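Local coordinates for arabinogalactan endo-1,4-beta-galactosidase (PDB 7OSK), which probably hydrolyses internal beta-1,4-galactosidic linkages of galactans, this chain being the N-terminal part with the heat-stable family 53 catalytic domain, which carries a calcium ion, at residues 95-100 / 148-153; 133-138 / 171-176; 189-194 / 230-235; 104-109 / 364-369. All blocks are in the same frame, centred on the assembly; numbering follows the deposited sequence.

Interaction 1: residues 95-100 / 148-153; sequences VWNDPY and SKPKAW
Two successive loops of a (beta/alpha)8 barrel meet at the C-terminal ends of its strands: N97 and D98, following strand 90-95, face P150, K151 and W153, following strand 130-135. The N97 amide is the inner half of the contact. Its ND2 sits over the rim of one face of the W153 indole, 3.4 Å from W153 CZ2 and 3.5 Å from W153 CH2. The amide stands almost upright on the ring, with 82° between the planes, and meets it with its nitrogen end rather than by stacking. P150 shares that face of the indole, its CG 3.6 Å from N97 ND2. A tight turn closed by W153 N to P150 O (2.9 Å) brings the two residues together, indole beside proline ring. Nearer solvent the chemistry turns ionic. K151 runs straight through CG, then bends at chi3 (-89°) and chi4, carrying CE past the carbonyl oxygen of Y100 and NZ onto the carboxylate of D98. The resulting salt bridge, K151 NZ to D98 OD2, is 2.6 Å long, NZ coming from above the carboxylate plane. D139 forms a second salt bridge with NZ, so two acidic groups hold the ammonium. Beneath the contact W153 rests on L161, A164 and V165 of helix 158-178, and N97 reaches W168 of the same helix. The backbone of N97 is hydrogen-bonded to that of S138, while V95, ending strand 90-95, packs on I133 and F135 of the adjacent strand.

Interaction 2: residues 133-138 / 171-176; sequences IDFHYS and NALKYM
F135 presents the far edge of its ring to helix 171-176, and the side chains there are arranged around it. L173 comes in at the edge, close to the ring plane, its CD2 3.6 Å from F135 CZ and 3.7 Å from F135 CE2. A172 and M176 approach obliquely: the methyl of A172 lies 4.1 Å from F135 CE1, and M176 SD is more distant. I133, two residues earlier on the same side of the strand, meets M176 tip to tip. The methionine is extended at chi2 and bends at chi3 (68°), which turns its CE to within 3.6 Å of I133 CD1. The isoleucine branches serve different ends. CG1 and CD1 go out to the methionine, whereas CG2 lies over one face of the F135 ring, toward its rim. The strand 133-135 and the helix run nearly antiparallel (154°), with 12.0 Å between their axes. This is the strand-helix interface of a beta-alpha-beta crossover, since helix 158-178 leads on to the next barrel strand, 185-188, whose V186 touches both F135 and L173. W168, one helical turn before A172, adds its ring almost perpendicular to that of F135. The five touching residues are buried and meet through carbon and sulfur atoms alone, so among them shape fit and exclusion of water do the holding; a polar tie lies nearby, from Y137 OH to T169 OG1 of the same helix.

Interaction 3: residues 189-194 / 230-235; sequences GNEINN and VIHLAG
N193 grips the backbone of A234 with both ends of its amide. OD1 accepts from A234 N at 2.9 Å, in the carbonyl plane and on a lone pair; ND2 donates to A234 O at 2.8 Å, fixing the rotation of the amide. One residue back along the loop, I192 N donates to H232 O (3.0 Å, 149° at the hydrogen). E191 then lies alongside H232: its CG sits over one face of the imidazole, 3.7 Å from the ring centroid, a CH-pi contact. Beyond CG the chain is extended, its carboxylate passing A234 CB (OE1 at 3.5 Å). N190 addresses the same imidazole at its edge, where OD1 takes a weak bond from H232 ND1 (3.2 Å). Here the loop after strand 185-188, the fourth of the TIM barrel, folds over the fifth strand, 228-234. By its asparagine-glutamate pair and place in the barrel, E191 is probably the general acid/base, as in other clan A glycosidases, and E292 of strand 287-293, close to it, is consistent with the nucleophile. Further out, S261 OG bonds to both E191 OE2 and H232 NE2, linking carboxylate and imidazole. A142 O receives N190 ND2. Beside G189 and V230, where both segments begin, a water joins the two backbones, in contact with G189 O and V230 O and accepting from H232 N at 2.7 Å.

Interaction 4: residues 104-109 / 364-369; sequences GRPYGG and WKTGEG
T366 faces the backbone of P106 and Y107. Its CB lies 3.3 Å from Y107 O and 3.5 Å from P106 O, facing two consecutive carbonyls. From there OG1 extends beside the residue's own backbone N (chi1 -66°) and donates to P106 O; the modelled separation is implausibly short, so its exact length is doubtful. OG1 also lies 2.8 Å from Y107 O. The other branch, CG2, stands farther back, 3.9 Å from P106 O. Independently of the side-chain rotation, T366 N donates to the next carbonyl, Y107 O, at 2.8 Å (153°), tilted from its plane. The threonine occupies the second position of a type II turn from K365 to E368, closed by E368 N to K365 O (3.1 Å). This turn belongs to the long loop after strand 346-352, the last of the barrel, and meets the loop after the second strand in roughly opposite chain directions. G108 and G109 bring the backbones close, with G108 CA 4.3 Å from K365 CA. Behind the turn, W364 carries K365 CB over the centre of one ring face and donates from NE1 to E368 OE1 (2.8 Å). The W364 ring also meets that of H305, a calcium ligand. On the opposite loop, Y107 meets W140 edge-to-face, and W140 NE1 bonds to G108 O.

Overall arrangement
All four contacts belong to one TIM barrel: interactions 1 and 4 between loops at the C-terminal ends of its strands, interaction 3 between such a loop and a strand, interaction 2 between strand and helix. Interactions 1 and 2 touch directly, V95 N lying 3.0 Å from D134 O and N97 N 3.1 Å from S138 O, where the second and third strands run out. Interaction 4 joins interaction 1 through P99 O and Y107 N (2.8 Å). Interaction 3 abuts interaction 2 at D134 and N190, and holds E191 in the probable active site, its side chain about 6 Å from a bound hexane-1,6-diol. Interactions 3 and 4 have centres 24 Å apart; the side chain of W364 lies about 9 Å from the calcium ion.

Interaction 1: residues 95-100 / 148-153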
loop_
_atom_site.group_PDB
_atom_site.type_symbol
_atom_site.label_atom_id
_atom_site.label_comp_id
_atom_site.label_asym_id
_atom_site.label_seq_id
_atom_site.Cartn_x
_atom_site.Cartn_y
_atom_site.Cartn_z
ATOM N N VAL A 95 -0.718 8.953 2.115
ATOM C CA VAL A 95 -0.763 10.335 2.579
ATOM C C VAL A 95 -1.966 11.060 1.983
ATOM O O VAL A 95 -2.073 11.214 0.764
ATOM C CB VAL A 95 0.535 11.102 2.213
ATOM C CG1 VAL A 95 0.427 12.572 2.604
ATOM C CG2 VAL A 95 1.741 10.467 2.886
ATOM N N TRP A 96 -2.868 11.495 2.857
ATOM C CA TRP A 96 -4.007 12.314 2.461
ATOM C C TRP A 96 -3.663 13.780 2.690
ATOM O O TRP A 96 -2.945 14.116 3.632
ATOM C CB TRP A 96 -5.259 11.922 3.247
ATOM C CG TRP A 96 -5.758 10.539 2.936
ATOM C CD1 TRP A 96 -5.811 9.943 1.709
ATOM C CD2 TRP A 96 -6.265 9.579 3.869
ATOM N NE1 TRP A 96 -6.323 8.673 1.820
ATOM C CE2 TRP A 96 -6.611 8.427 3.136
ATOM C CE3 TRP A 96 -6.462 9.582 5.252
ATOM C CZ2 TRP A 96 -7.139 7.289 3.740
ATOM C CZ3 TRP A 96 -6.991 8.448 5.850
ATOM C CH2 TRP A 96 -7.320 7.319 5.095
ATOM N N ASN A 97 -4.169 14.651 1.822
ATOM C CA ASN A 97 -3.824 16.065 1.877
ATOM C C ASN A 97 -4.352 16.735 3.138
ATOM O O ASN A 97 -3.600 17.385 3.865
ATOM C CB ASN A 97 -4.359 16.787 0.640
ATOM C CG ASN A 97 -3.714 16.300 -0.645
ATOM O OD1 ASN A 97 -3.339 15.133 -0.764
ATOM N ND2 ASN A 97 -3.577 17.197 -1.612
ATOM N N ASP A 98 -5.646 16.570 3.390
ATOM C CA ASP A 98 -6.292 17.168 4.552
ATOM C C ASP A 98 -7.454 16.302 5.027
ATOM O O ASP A 98 -8.612 16.596 4.728
ATOM C CB ASP A 98 -6.786 18.579 4.222
ATOM C CG ASP A 98 -7.438 19.262 5.407
ATOM O OD1 ASP A 98 -6.997 19.025 6.550
ATOM O OD2 ASP A 98 -8.394 20.035 5.196
ATOM N N PRO A 99 -7.148 15.223 5.766
ATOM C CA PRO A 99 -8.169 14.302 6.278
ATOM C C PRO A 99 -8.910 14.846 7.504
ATOM O O PRO A 99 -9.158 14.120 8.467
ATOM C CB PRO A 99 -7.354 13.049 6.620
ATOM C CG PRO A 99 -6.013 13.569 6.976
ATOM C CD PRO A 99 -5.785 14.762 6.088
ATOM N N TYR A 100 -9.267 16.124 7.445
ATOM C CA TYR A 100 -10.009 16.790 8.509
ATOM C C TYR A 100 -11.118 17.618 7.877
ATOM O O TYR A 100 -11.011 17.991 6.713
ATOM C CB TYR A 100 -9.086 17.682 9.342
ATOM C CG TYR A 100 -7.830 16.994 9.822
ATOM C CD1 TYR A 100 -6.704 16.922 9.013
ATOM C CD2 TYR A 100 -7.766 16.422 11.086
ATOM C CE1 TYR A 100 -5.555 16.296 9.446
ATOM C CE2 TYR A 100 -6.619 15.793 11.528
ATOM C CZ TYR A 100 -5.517 15.734 10.703
ATOM O OH TYR A 100 -4.370 15.110 11.135
ATOM N N SER A 148 -11.875 11.462 -5.010
ATOM C CA SER A 148 -12.288 12.823 -4.697
ATOM C C SER A 148 -11.116 13.795 -4.729
ATOM O O SER A 148 -10.091 13.568 -4.084
ATOM C CB SER A 148 -12.955 12.878 -3.321
ATOM O OG SER A 148 -14.146 12.113 -3.300
ATOM N N LYS A 149 -11.268 14.878 -5.487
ATOM C CA LYS A 149 -10.309 15.972 -5.426
ATOM C C LYS A 149 -10.352 16.554 -4.021
ATOM O O LYS A 149 -11.434 16.695 -3.454
ATOM C CB LYS A 149 -10.625 17.053 -6.465
ATOM C CG LYS A 149 -10.528 16.578 -7.903
ATOM C CD LYS A 149 -10.665 17.726 -8.898
ATOM C CE LYS A 149 -12.062 18.325 -8.902
ATOM N NZ LYS A 149 -12.202 19.387 -9.938
ATOM N N PRO A 150 -9.182 16.882 -3.447
ATOM C CA PRO A 150 -9.176 17.497 -2.114
ATOM C C PRO A 150 -10.090 18.722 -2.042
ATOM O O PRO A 150 -10.355 19.343 -3.072
ATOM C CB PRO A 150 -7.707 17.881 -1.914
ATOM C CG PRO A 150 -6.953 16.900 -2.746
ATOM C CD PRO A 150 -7.816 16.626 -3.942
ATOM N N LYS A 151 -10.572 19.044 -0.843
ATOM C CA LYS A 151 -11.557 20.108 -0.657
ATOM C C LYS A 151 -11.131 21.435 -1.276
ATOM O O LYS A 151 -11.965 22.177 -1.797
ATOM C CB LYS A 151 -11.833 20.314 0.833
ATOM C CG LYS A 151 -12.623 19.185 1.478
ATOM C CD LYS A 151 -12.773 19.393 2.976
ATOM C CE LYS A 151 -11.624 18.786 3.763
ATOM N NZ LYS A 151 -10.311 19.458 3.557
ATOM N N ALA A 152 -9.835 21.727 -1.223
ATOM C CA ALA A 152 -9.320 23.003 -1.707
ATOM C C ALA A 152 -9.026 22.972 -3.204
ATOM O O ALA A 152 -8.778 24.012 -3.813
ATOM C CB ALA A 152 -8.070 23.384 -0.937
ATOM N N TRP A 153 -9.053 21.777 -3.791
ATOM C CA TRP A 153 -8.795 21.604 -5.221
ATOM C C TRP A 153 -10.094 21.426 -6.007
ATOM O O TRP A 153 -10.084 21.382 -7.237
ATOM C CB TRP A 153 -7.887 20.394 -5.459
ATOM C CG TRP A 153 -6.523 20.502 -4.839
ATOM C CD1 TRP A 153 -6.071 21.487 -4.013
ATOM C CD2 TRP A 153 -5.433 19.582 -4.999
ATOM N NE1 TRP A 153 -4.770 21.240 -3.648
ATOM C CE2 TRP A 153 -4.354 20.078 -4.240
ATOM C CE3 TRP A 153 -5.263 18.390 -5.709
ATOM C CZ2 TRP A 153 -3.125 19.425 -4.171
ATOM C CZ3 TRP A 153 -4.044 17.742 -5.639
ATOM C CH2 TRP A 153 -2.991 18.262 -4.875
#

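Interaction 2: residues 133-138 / 171-176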
loop_
_atom_site.group_PDB
_atom_site.type_symbol
_atom_site.label_atom_id
_atom_site.label_comp_id
_atom_site.label_asym_id
_atom_site.label_seq_id
_atom_site.Cartn_x
_atom_site.Cartn_y
_atom_site.Cartn_z
ATOM N N ILE A 133 5.915 6.046 -0.393
ATOM C CA ILE A 133 4.829 6.956 -0.051
ATOM C C ILE A 133 3.770 6.944 -1.139
ATOM O O ILE A 133 4.072 7.074 -2.326
ATOM C CB ILE A 133 5.332 8.397 0.167
ATOM C CG1 ILE A 133 6.144 8.475 1.462
ATOM C CG2 ILE A 133 4.162 9.387 0.212
ATOM C CD1 ILE A 133 5.358 8.172 2.729
ATOM N N ASP A 134 2.525 6.799 -0.699
ATOM C CA ASP A 134 1.380 6.679 -1.586
ATOM C C ASP A 134 0.479 7.906 -1.475
ATOM O O ASP A 134 -0.448 7.939 -0.668
ATOM C CB ASP A 134 0.607 5.400 -1.250
ATOM C CG ASP A 134 -0.737 5.317 -1.952
ATOM O OD1 ASP A 134 -0.860 5.836 -3.079
ATOM O OD2 ASP A 134 -1.673 4.724 -1.377
ATOM N N PHE A 135 0.768 8.921 -2.281
ATOM C CA PHE A 135 -0.064 10.119 -2.328
ATOM C C PHE A 135 -1.397 9.824 -3.012
ATOM O O PHE A 135 -1.464 9.730 -4.235
ATOM C CB PHE A 135 0.654 11.253 -3.064
ATOM C CG PHE A 135 1.921 11.707 -2.398
ATOM C CD1 PHE A 135 1.879 12.393 -1.196
ATOM C CD2 PHE A 135 3.153 11.461 -2.981
ATOM C CE1 PHE A 135 3.040 12.815 -0.586
ATOM C CE2 PHE A 135 4.318 11.883 -2.372
ATOM C CZ PHE A 135 4.261 12.562 -1.175
ATOM N N HIS A 136 -2.454 9.684 -2.220
ATOM C CA HIS A 136 -3.782 9.426 -2.768
ATOM C C HIS A 136 -4.285 10.617 -3.580
ATOM O O HIS A 136 -5.176 10.467 -4.416
ATOM C CB HIS A 136 -4.774 9.099 -1.648
ATOM C CG HIS A 136 -4.612 7.723 -1.081
ATOM N ND1 HIS A 136 -5.684 6.915 -0.770
ATOM C CD2 HIS A 136 -3.503 7.012 -0.773
ATOM C CE1 HIS A 136 -5.241 5.763 -0.295
ATOM N NE2 HIS A 136 -3.921 5.797 -0.285
ATOM N N TYR A 137 -3.694 11.787 -3.346
ATOM C CA TYR A 137 -4.162 13.032 -3.948
ATOM C C TYR A 137 -5.662 13.187 -3.708
ATOM O O TYR A 137 -6.434 13.505 -4.609
ATOM C CB TYR A 137 -3.824 13.076 -5.440
ATOM C CG TYR A 137 -2.336 13.203 -5.697
ATOM C CD1 TYR A 137 -1.676 14.405 -5.468
ATOM C CD2 TYR A 137 -1.593 12.124 -6.155
ATOM C CE1 TYR A 137 -0.316 14.529 -5.690
ATOM C CE2 TYR A 137 -0.232 12.240 -6.382
ATOM C CZ TYR A 137 0.400 13.444 -6.147
ATOM O OH TYR A 137 1.753 13.561 -6.372
ATOM N N SER A 138 -6.047 12.944 -2.460
ATOM C CA SER A 138 -7.417 13.084 -1.995
ATOM C C SER A 138 -7.352 13.390 -0.506
ATOM O O SER A 138 -6.318 13.162 0.123
ATOM C CB SER A 138 -8.219 11.809 -2.262
ATOM O OG SER A 138 -9.538 11.915 -1.752
ATOM N N ASN A 171 6.443 20.575 -2.456
ATOM C CA ASN A 171 6.537 20.969 -1.056
ATOM C C ASN A 171 6.339 19.783 -0.118
ATOM O O ASN A 171 6.943 19.725 0.951
ATOM C CB ASN A 171 5.512 22.060 -0.745
ATOM C CG ASN A 171 5.915 23.417 -1.296
ATOM O OD1 ASN A 171 7.088 23.790 -1.267
ATOM N ND2 ASN A 171 4.940 24.166 -1.799
ATOM N N ALA A 172 5.490 18.839 -0.520
ATOM C CA ALA A 172 5.268 17.633 0.271
ATOM C C ALA A 172 6.572 16.860 0.427
ATOM O O ALA A 172 6.989 16.567 1.541
ATOM C CB ALA A 172 4.205 16.755 -0.366
ATOM N N LEU A 173 7.221 16.546 -0.691
ATOM C CA LEU A 173 8.466 15.785 -0.652
ATOM C C LEU A 173 9.617 16.618 -0.091
ATOM O O LEU A 173 10.545 16.074 0.505
ATOM C CB LEU A 173 8.817 15.265 -2.046
ATOM C CG LEU A 173 7.846 14.227 -2.620
ATOM C CD1 LEU A 173 8.233 13.855 -4.037
ATOM C CD2 LEU A 173 7.782 12.979 -1.750
ATOM N N LYS A 174 9.554 17.936 -0.275
ATOM C CA LYS A 174 10.537 18.826 0.337
ATOM C C LYS A 174 10.397 18.805 1.856
ATOM O O LYS A 174 11.379 18.980 2.579
ATOM C CB LYS A 174 10.383 20.259 -0.182
ATOM C CG LYS A 174 11.378 20.651 -1.270
ATOM C CD LYS A 174 12.807 20.688 -0.738
ATOM C CE LYS A 174 13.796 21.101 -1.812
ATOM N NZ LYS A 174 15.200 20.895 -1.368
ATOM N N TYR A 175 9.172 18.596 2.332
ATOM C CA TYR A 175 8.910 18.496 3.763
ATOM C C TYR A 175 9.517 17.212 4.329
ATOM O O TYR A 175 10.163 17.232 5.381
ATOM C CB TYR A 175 7.401 18.549 4.033
ATOM C CG TYR A 175 7.005 18.334 5.478
ATOM C CD1 TYR A 175 6.778 17.055 5.972
ATOM C CD2 TYR A 175 6.842 19.407 6.342
ATOM C CE1 TYR A 175 6.410 16.851 7.287
ATOM C CE2 TYR A 175 6.473 19.212 7.663
ATOM C CZ TYR A 175 6.259 17.932 8.129
ATOM O OH TYR A 175 5.892 17.731 9.442
ATOM N N MET A 176 9.322 16.104 3.622
ATOM C CA MET A 176 9.810 14.807 4.080
ATOM C C MET A 176 11.337 14.741 4.049
ATOM O O MET A 176 11.956 14.109 4.906
ATOM C CB MET A 176 9.227 13.681 3.222
ATOM C CG MET A 176 7.721 13.744 3.053
ATOM S SD MET A 176 6.998 12.245 2.363
ATOM C CE MET A 176 7.261 11.098 3.716
#

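Interaction 3: residues 189-194 / 230-235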
loop_
_atom_site.group_PDB
_atom_site.type_symbol
_atom_site.label_atom_id
_atom_site.label_comp_id
_atom_site.label_asym_id
_atom_site.label_seq_id
_atom_site.Cartn_x
_atom_site.Cartn_y
_atom_site.Cartn_z
ATOM N N GLY A 189 -0.806 8.564 -6.982
ATOM C CA GLY A 189 -2.199 8.169 -6.878
ATOM C C GLY A 189 -2.323 6.745 -6.373
ATOM O O GLY A 189 -1.357 5.984 -6.431
ATOM N N ASN A 190 -3.504 6.383 -5.875
ATOM C CA ASN A 190 -3.742 5.027 -5.385
ATOM C C ASN A 190 -4.774 4.299 -6.231
ATOM O O ASN A 190 -5.937 4.703 -6.292
ATOM C CB ASN A 190 -4.200 5.038 -3.925
ATOM C CG ASN A 190 -4.150 3.656 -3.293
ATOM O OD1 ASN A 190 -3.071 3.116 -3.051
ATOM N ND2 ASN A 190 -5.317 3.077 -3.026
ATOM N N GLU A 191 -4.338 3.213 -6.863
ATOM C CA GLU A 191 -5.188 2.420 -7.742
ATOM C C GLU A 191 -5.895 3.323 -8.751
ATOM O O GLU A 191 -7.119 3.472 -8.732
ATOM C CB GLU A 191 -6.197 1.617 -6.921
ATOM C CG GLU A 191 -5.546 0.624 -5.971
ATOM C CD GLU A 191 -6.550 -0.174 -5.164
ATOM O OE1 GLU A 191 -7.765 -0.027 -5.401
ATOM O OE2 GLU A 191 -6.119 -0.956 -4.292
ATOM N N ILE A 192 -5.101 3.918 -9.635
ATOM C CA ILE A 192 -5.584 4.927 -10.571
ATOM C C ILE A 192 -6.091 4.297 -11.871
ATOM O O ILE A 192 -5.879 4.834 -12.956
ATOM C CB ILE A 192 -4.472 5.954 -10.888
ATOM C CG1 ILE A 192 -3.175 5.238 -11.273
ATOM C CG2 ILE A 192 -4.216 6.840 -9.682
ATOM C CD1 ILE A 192 -2.299 6.027 -12.218
ATOM N N ASN A 193 -6.762 3.155 -11.748
ATOM C CA ASN A 193 -7.329 2.460 -12.900
ATOM C C ASN A 193 -8.226 3.378 -13.725
ATOM O O ASN A 193 -8.042 3.524 -14.935
ATOM C CB ASN A 193 -8.128 1.235 -12.444
ATOM C CG ASN A 193 -7.282 0.232 -11.679
ATOM O OD1 ASN A 193 -6.435 0.610 -10.868
ATOM N ND2 ASN A 193 -7.507 -1.054 -11.938
ATOM N N ASN A 194 -9.191 3.997 -13.054
ATOM C CA ASN A 194 -10.126 4.909 -13.698
ATOM C C ASN A 194 -9.650 6.347 -13.550
ATOM O O ASN A 194 -10.446 7.287 -13.580
ATOM C CB ASN A 194 -11.521 4.737 -13.100
ATOM C CG ASN A 194 -12.043 3.324 -13.253
ATOM O OD1 ASN A 194 -11.766 2.656 -14.246
ATOM N ND2 ASN A 194 -12.796 2.857 -12.265
ATOM N N VAL A 230 5.932 5.147 -9.119
ATOM C CA VAL A 230 5.115 3.941 -9.079
ATOM C C VAL A 230 3.704 4.217 -9.582
ATOM O O VAL A 230 2.984 5.047 -9.026
ATOM C CB VAL A 230 5.033 3.365 -7.654
ATOM C CG1 VAL A 230 4.245 2.066 -7.644
ATOM C CG2 VAL A 230 6.428 3.149 -7.084
ATOM N N ILE A 231 3.324 3.511 -10.641
ATOM C CA ILE A 231 1.959 3.539 -11.150
ATOM C C ILE A 231 1.205 2.343 -10.581
ATOM O O ILE A 231 1.523 1.192 -10.885
ATOM C CB ILE A 231 1.927 3.509 -12.693
ATOM C CG1 ILE A 231 2.556 4.783 -13.268
ATOM C CG2 ILE A 231 0.500 3.343 -13.206
ATOM C CD1 ILE A 231 1.840 6.074 -12.886
ATOM N N HIS A 232 0.202 2.630 -9.755
ATOM C CA HIS A 232 -0.518 1.597 -9.018
ATOM C C HIS A 232 -1.860 1.283 -9.666
ATOM O O HIS A 232 -2.652 2.183 -9.944
ATOM C CB HIS A 232 -0.719 2.043 -7.566
ATOM C CG HIS A 232 -1.337 1.003 -6.689
ATOM N ND1 HIS A 232 -1.872 1.298 -5.449
ATOM C CD2 HIS A 232 -1.507 -0.330 -6.855
ATOM C CE1 HIS A 232 -2.342 0.200 -4.900
ATOM N NE2 HIS A 232 -2.135 -0.808 -5.732
ATOM N N LEU A 233 -2.097 -0.004 -9.909
ATOM C CA LEU A 233 -3.363 -0.471 -10.462
ATOM C C LEU A 233 -3.946 -1.580 -9.598
ATOM O O LEU A 233 -3.214 -2.283 -8.903
ATOM C CB LEU A 233 -3.174 -0.969 -11.896
ATOM C CG LEU A 233 -2.793 0.079 -12.943
ATOM C CD1 LEU A 233 -2.645 -0.587 -14.302
ATOM C CD2 LEU A 233 -3.820 1.199 -13.007
ATOM N N ALA A 234 -5.266 -1.729 -9.653
ATOM C CA ALA A 234 -5.968 -2.745 -8.874
ATOM C C ALA A 234 -6.522 -3.852 -9.769
ATOM O O ALA A 234 -6.998 -3.597 -10.879
ATOM C CB ALA A 234 -7.087 -2.108 -8.071
ATOM N N GLY A 235 -6.461 -5.083 -9.270
ATOM C CA GLY A 235 -6.933 -6.237 -10.009
ATOM C C GLY A 235 -5.807 -6.929 -10.749
ATOM O O GLY A 235 -4.660 -6.477 -10.711
HETATM O O HOH W 1 0.092 5.069 -8.702
#

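Interaction 4: residues 104-109 / 364-369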
loop_
_atom_site.group_PDB
_atom_site.type_symbol
_atom_site.label_atom_id
_atom_site.label_comp_id
_atom_site.label_asym_id
_atom_site.label_seq_id
_atom_site.Cartn_x
_atom_site.Cartn_y
_atom_site.Cartn_z
ATOM N N GLY A 104 -12.056 21.014 12.019
ATOM C CA GLY A 104 -10.811 20.458 12.521
ATOM C C GLY A 104 -10.898 18.998 12.931
ATOM O O GLY A 104 -9.885 18.397 13.286
ATOM N N ARG A 105 -12.098 18.424 12.886
ATOM C CA ARG A 105 -12.286 17.033 13.289
ATOM C C ARG A 105 -11.732 16.075 12.230
ATOM O O ARG A 105 -11.955 16.278 11.039
ATOM C CB ARG A 105 -13.767 16.734 13.535
ATOM C CG ARG A 105 -14.412 17.608 14.594
ATOM C CD ARG A 105 -15.576 16.894 15.271
ATOM N NE ARG A 105 -16.593 16.444 14.319
ATOM C CZ ARG A 105 -17.630 17.174 13.917
ATOM N NH1 ARG A 105 -17.802 18.408 14.368
ATOM N NH2 ARG A 105 -18.499 16.668 13.052
ATOM N N PRO A 106 -11.013 15.023 12.662
ATOM C CA PRO A 106 -10.409 14.075 11.715
ATOM C C PRO A 106 -11.416 13.119 11.071
ATOM O O PRO A 106 -12.403 12.747 11.701
ATOM C CB PRO A 106 -9.421 13.299 12.587
ATOM C CG PRO A 106 -10.013 13.342 13.944
ATOM C CD PRO A 106 -10.686 14.681 14.058
ATOM N N TYR A 107 -11.151 12.723 9.829
ATOM C CA TYR A 107 -12.012 11.791 9.108
ATOM C C TYR A 107 -11.891 10.372 9.660
ATOM O O TYR A 107 -12.883 9.644 9.749
ATOM C CB TYR A 107 -11.671 11.791 7.612
ATOM C CG TYR A 107 -12.092 13.034 6.847
ATOM C CD1 TYR A 107 -12.967 13.962 7.400
ATOM C CD2 TYR A 107 -11.620 13.269 5.561
ATOM C CE1 TYR A 107 -13.354 15.089 6.698
ATOM C CE2 TYR A 107 -12.000 14.395 4.853
ATOM C CZ TYR A 107 -12.867 15.301 5.425
ATOM O OH TYR A 107 -13.248 16.421 4.722
ATOM N N GLY A 108 -10.671 9.986 10.025
ATOM C CA GLY A 108 -10.396 8.648 10.521
ATOM C C GLY A 108 -9.577 7.839 9.532
ATOM O O GLY A 108 -8.899 8.395 8.669
ATOM N N GLY A 109 -9.644 6.518 9.659
ATOM C CA GLY A 109 -8.915 5.630 8.776
ATOM C C GLY A 109 -7.418 5.824 8.890
ATOM O O GLY A 109 -6.686 5.662 7.913
ATOM N N TRP A 364 -11.889 2.489 10.816
ATOM C CA TRP A 364 -11.721 2.878 9.419
ATOM C C TRP A 364 -12.294 4.268 9.171
ATOM O O TRP A 364 -12.062 4.876 8.126
ATOM C CB TRP A 364 -12.408 1.870 8.500
ATOM C CG TRP A 364 -13.878 2.121 8.361
ATOM C CD1 TRP A 364 -14.857 1.792 9.252
ATOM C CD2 TRP A 364 -14.536 2.762 7.262
ATOM N NE1 TRP A 364 -16.085 2.190 8.777
ATOM C CE2 TRP A 364 -15.913 2.787 7.556
ATOM C CE3 TRP A 364 -14.093 3.316 6.058
ATOM C CZ2 TRP A 364 -16.848 3.341 6.690
ATOM C CZ3 TRP A 364 -15.025 3.866 5.202
ATOM C CH2 TRP A 364 -16.384 3.874 5.523
ATOM N N LYS A 365 -13.049 4.759 10.147
ATOM C CA LYS A 365 -13.759 6.021 10.026
ATOM C C LYS A 365 -13.984 6.575 11.423
ATOM O O LYS A 365 -14.082 5.812 12.384
ATOM C CB LYS A 365 -15.090 5.817 9.295
ATOM C CG LYS A 365 -15.861 7.087 8.986
ATOM C CD LYS A 365 -17.143 6.768 8.231
ATOM C CE LYS A 365 -17.910 8.029 7.869
ATOM N NZ LYS A 365 -19.123 7.737 7.058
ATOM N N THR A 366 -14.050 7.895 11.544
ATOM C CA THR A 366 -14.356 8.516 12.823
ATOM C C THR A 366 -15.718 8.032 13.313
ATOM O O THR A 366 -16.731 8.192 12.629
ATOM C CB THR A 366 -14.353 10.051 12.721
ATOM O OG1 THR A 366 -13.024 10.507 12.440
ATOM C CG2 THR A 366 -14.836 10.687 14.021
ATOM N N GLY A 367 -15.729 7.429 14.498
ATOM C CA GLY A 367 -16.957 6.941 15.099
ATOM C C GLY A 367 -17.214 5.466 14.850
ATOM O O GLY A 367 -17.892 4.812 15.643
ATOM N N GLU A 368 -16.673 4.941 13.754
ATOM C CA GLU A 368 -16.851 3.531 13.412
ATOM C C GLU A 368 -15.598 2.736 13.761
ATOM O O GLU A 368 -14.594 3.304 14.193
ATOM C CB GLU A 368 -17.195 3.375 11.930
ATOM C CG GLU A 368 -18.468 4.111 11.535
ATOM C CD GLU A 368 -18.975 3.742 10.155
ATOM O OE1 GLU A 368 -18.677 2.625 9.679
ATOM O OE2 GLU A 368 -19.684 4.571 9.546
ATOM N N GLY A 369 -15.667 1.421 13.571
ATOM C CA GLY A 369 -14.624 0.522 14.034
ATOM C C GLY A 369 -13.737 -0.054 12.947
ATOM O O GLY A 369 -13.631 0.500 11.854
#